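Local coordinates for protein SusD homolog (PDB 3FDH) that probably binds sugars at the outer membrane as a SusD/RagB-family lipoprotein, helping to capture glycans for import, at residues Asp94-Gly99 / Asp106-Met111. Numbering follows the deposited sequence.
Sequences DQCGEG and DVTRGM
One face of the Arg109 guanidinium lies against the backbone of Cys96 and Gly97, with Gly97 CA 3.5 Å from NH2 and set off toward the rim of the group. At its edge, in the guanidinium plane, NH2 makes a weak bond of 3.1 Å to a water that donates to Asp94 OD1, a loose, water-mediated link between two opposite charges. NE donates a hydrogen bond to Ile93 O, near the end of helix 76-95. With CG anti to the backbone N (chi1 -168°) and the chain extended to NE, the methylenes run past Cys96, whose CB sits 3.7 Å from Arg109 CB. The contact closes the connection between helices 76-95 and 106-127 in the largely helical fold of the SusD family, a member of the TPR clan: the arginine near the start of helix 106-127 reaches back over the first loop residues after helix 76-95. Replacing this arginine by an alanine would probably leave the Ile93 carbonyl without the NE donor and uncover the Cys96-Gly97 backbone. Cys96 SG lies 4.3 Å from Thr108 CG2, while Thr108 OG1 is hydrogen-bonded to Asp176. A second water donates both to Cys96 O, at 2.5 Å, and to Asp106 OD1, at 2.6 Å.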
ATOM      1  N   ASP A  94       8.841 -20.857  14.589  1.00 29.68           N
ATOM      2  CA  ASP A  94       9.237 -21.741  15.687  1.00 30.28           C
ATOM      3  C   ASP A  94       8.904 -23.190  15.380  1.00 28.85           C
ATOM      4  O   ASP A  94       9.718 -24.082  15.579  1.00 29.55           O
ATOM      5  CB  ASP A  94       8.602 -21.356  17.017  1.00 31.21           C
ATOM      6  CG  ASP A  94       9.239 -20.117  17.632  1.00 38.02           C
ATOM      7  OD1 ASP A  94      10.278 -19.635  17.113  1.00 42.12           O
ATOM      8  OD2 ASP A  94       8.690 -19.637  18.645  1.00 42.34           O
ATOM      9  N   GLN A  95       7.702 -23.415  14.882  1.00 28.27           N
ATOM     10  CA  GLN A  95       7.284 -24.795  14.572  1.00 26.72           C
ATOM     11  C   GLN A  95       8.175 -25.420  13.510  1.00 27.20           C
ATOM     12  O   GLN A  95       8.378 -26.630  13.505  1.00 25.45           O
ATOM     13  CB  GLN A  95       5.823 -24.873  14.141  1.00 26.43           C
ATOM     14  CG  GLN A  95       4.873 -24.663  15.298  1.00 27.72           C
ATOM     15  CD  GLN A  95       3.406 -24.845  14.932  1.00 28.66           C
ATOM     16  OE1 GLN A  95       3.057 -25.245  13.823  1.00 34.40           O
ATOM     17  NE2 GLN A  95       2.550 -24.532  15.865  1.00 26.29           N
ATOM     18  N   CYS A  96       8.768 -24.572  12.669  1.00 28.53           N
ATOM     19  CA  CYS A  96       9.558 -25.055  11.525  1.00 30.64           C
ATOM     20  C   CYS A  96      11.019 -25.207  11.858  1.00 33.35           C
ATOM     21  O   CYS A  96      11.819 -25.678  11.039  1.00 33.56           O
ATOM     22  CB  CYS A  96       9.397 -24.156  10.314  1.00 31.33           C
ATOM     23  SG  CYS A  96       7.820 -24.335   9.556  1.00 30.92           S
ATOM     24  N   GLY A  97      11.338 -24.829  13.086  1.00 33.99           N
ATOM     25  CA  GLY A  97      12.698 -24.934  13.596  1.00 34.33           C
ATOM     26  C   GLY A  97      13.004 -26.306  14.150  1.00 35.29           C
ATOM     27  O   GLY A  97      12.148 -27.198  14.173  1.00 33.36           O
ATOM     28  N   GLU A  98      14.253 -26.479  14.569  1.00 37.60           N
ATOM     29  CA  GLU A  98      14.677 -27.745  15.173  1.00 39.39           C
ATOM     30  C   GLU A  98      13.894 -27.852  16.469  1.00 40.19           C
ATOM     31  O   GLU A  98      13.787 -26.891  17.242  1.00 42.60           O
ATOM     32  CB  GLU A  98      16.191 -27.807  15.434  1.00 39.28           C
ATOM     33  N   GLY A  99      13.312 -29.014  16.674  1.00 39.67           N
ATOM     34  CA  GLY A  99      12.530 -29.254  17.869  1.00 39.03           C
ATOM     35  C   GLY A  99      11.085 -28.946  17.590  1.00 37.72           C
ATOM     36  O   GLY A  99      10.198 -29.355  18.327  1.00 39.74           O
ATOM     37  N   ASP A 106      11.552 -25.787   5.698  1.00 29.17           N
ATOM     38  CA  ASP A 106      12.372 -24.563   5.616  1.00 30.12           C
ATOM     39  C   ASP A 106      11.827 -23.549   4.654  1.00 29.24           C
ATOM     40  O   ASP A 106      11.924 -22.342   4.899  1.00 30.08           O
ATOM     41  CB  ASP A 106      13.832 -24.906   5.253  1.00 31.52           C
ATOM     42  CG  ASP A 106      14.525 -25.692   6.343  1.00 33.94           C
ATOM     43  OD1 ASP A 106      14.401 -25.307   7.524  1.00 32.96           O
ATOM     44  OD2 ASP A 106      15.205 -26.686   6.019  1.00 34.58           O
ATOM     45  N   VAL A 107      11.210 -24.040   3.585  1.00 29.03           N
ATOM     46  CA  VAL A 107      10.627 -23.159   2.575  1.00 29.54           C
ATOM     47  C   VAL A 107       9.397 -22.443   3.153  1.00 29.15           C
ATOM     48  O   VAL A 107       9.250 -21.240   3.027  1.00 29.33           O
ATOM     49  CB  VAL A 107      10.337 -23.877   1.245  1.00 29.37           C
ATOM     50  CG1 VAL A 107       9.405 -23.015   0.379  1.00 31.45           C
ATOM     51  CG2 VAL A 107      11.681 -24.150   0.513  1.00 27.96           C
ATOM     52  N   THR A 108       8.569 -23.200   3.855  1.00 29.87           N
ATOM     53  CA  THR A 108       7.388 -22.660   4.528  1.00 29.48           C
ATOM     54  C   THR A 108       7.851 -21.656   5.566  1.00 29.92           C
ATOM     55  O   THR A 108       7.253 -20.609   5.771  1.00 29.43           O
ATOM     56  CB  THR A 108       6.565 -23.791   5.210  1.00 29.97           C
ATOM     57  OG1 THR A 108       5.962 -24.603   4.198  1.00 27.11           O
ATOM     58  CG2 THR A 108       5.478 -23.219   6.070  1.00 28.02           C
ATOM     59  N   ARG A 109       8.991 -21.975   6.155  1.00 29.63           N
ATOM     60  CA  ARG A 109       9.564 -21.142   7.205  1.00 29.29           C
ATOM     61  C   ARG A 109       9.957 -19.787   6.634  1.00 29.26           C
ATOM     62  O   ARG A 109       9.737 -18.737   7.237  1.00 27.49           O
ATOM     63  CB  ARG A 109      10.779 -21.819   7.846  1.00 30.12           C
ATOM     64  CG  ARG A 109      11.235 -21.142   9.110  1.00 31.59           C
ATOM     65  CD  ARG A 109      12.468 -21.787   9.689  1.00 35.53           C
ATOM     66  NE  ARG A 109      12.531 -21.538  11.125  1.00 39.17           N
ATOM     67  CZ  ARG A 109      13.575 -21.811  11.898  1.00 39.56           C
ATOM     68  NH1 ARG A 109      14.670 -22.328  11.386  1.00 38.74           N
ATOM     69  NH2 ARG A 109      13.518 -21.566  13.193  1.00 42.24           N
ATOM     70  N   GLY A 110      10.543 -19.853   5.450  1.00 29.20           N
ATOM     71  CA  GLY A 110      10.996 -18.667   4.757  1.00 28.43           C
ATOM     72  C   GLY A 110       9.825 -17.797   4.361  1.00 28.00           C
ATOM     73  O   GLY A 110       9.864 -16.572   4.458  1.00 26.58           O
HETATM   74  N   MSE A 111       8.767 -18.440   3.909  1.00 27.76           N
HETATM   75  CA  MSE A 111       7.583 -17.669   3.509  1.00 28.36           C
HETATM   76  C   MSE A 111       7.052 -16.900   4.727  1.00 28.70           C
HETATM   77  O   MSE A 111       6.641 -15.725   4.629  1.00 30.33           O
HETATM   78  CB  MSE A 111       6.492 -18.583   2.948  1.00 29.70           C
HETATM   79  CG  MSE A 111       6.913 -19.362   1.721  1.00 30.67           C
HETATM   80 SE   MSE A 111       5.599 -20.669   1.181  0.75 23.61          SE
HETATM   81  CE  MSE A 111       6.512 -21.402  -0.352  1.00 29.52           C
TER
HETATM   82  O   HOH W   1      12.458 -20.327  15.875  1.00 46.02           O
HETATM   83  O   HOH W   2      13.497 -26.807   9.490  1.00 51.18           O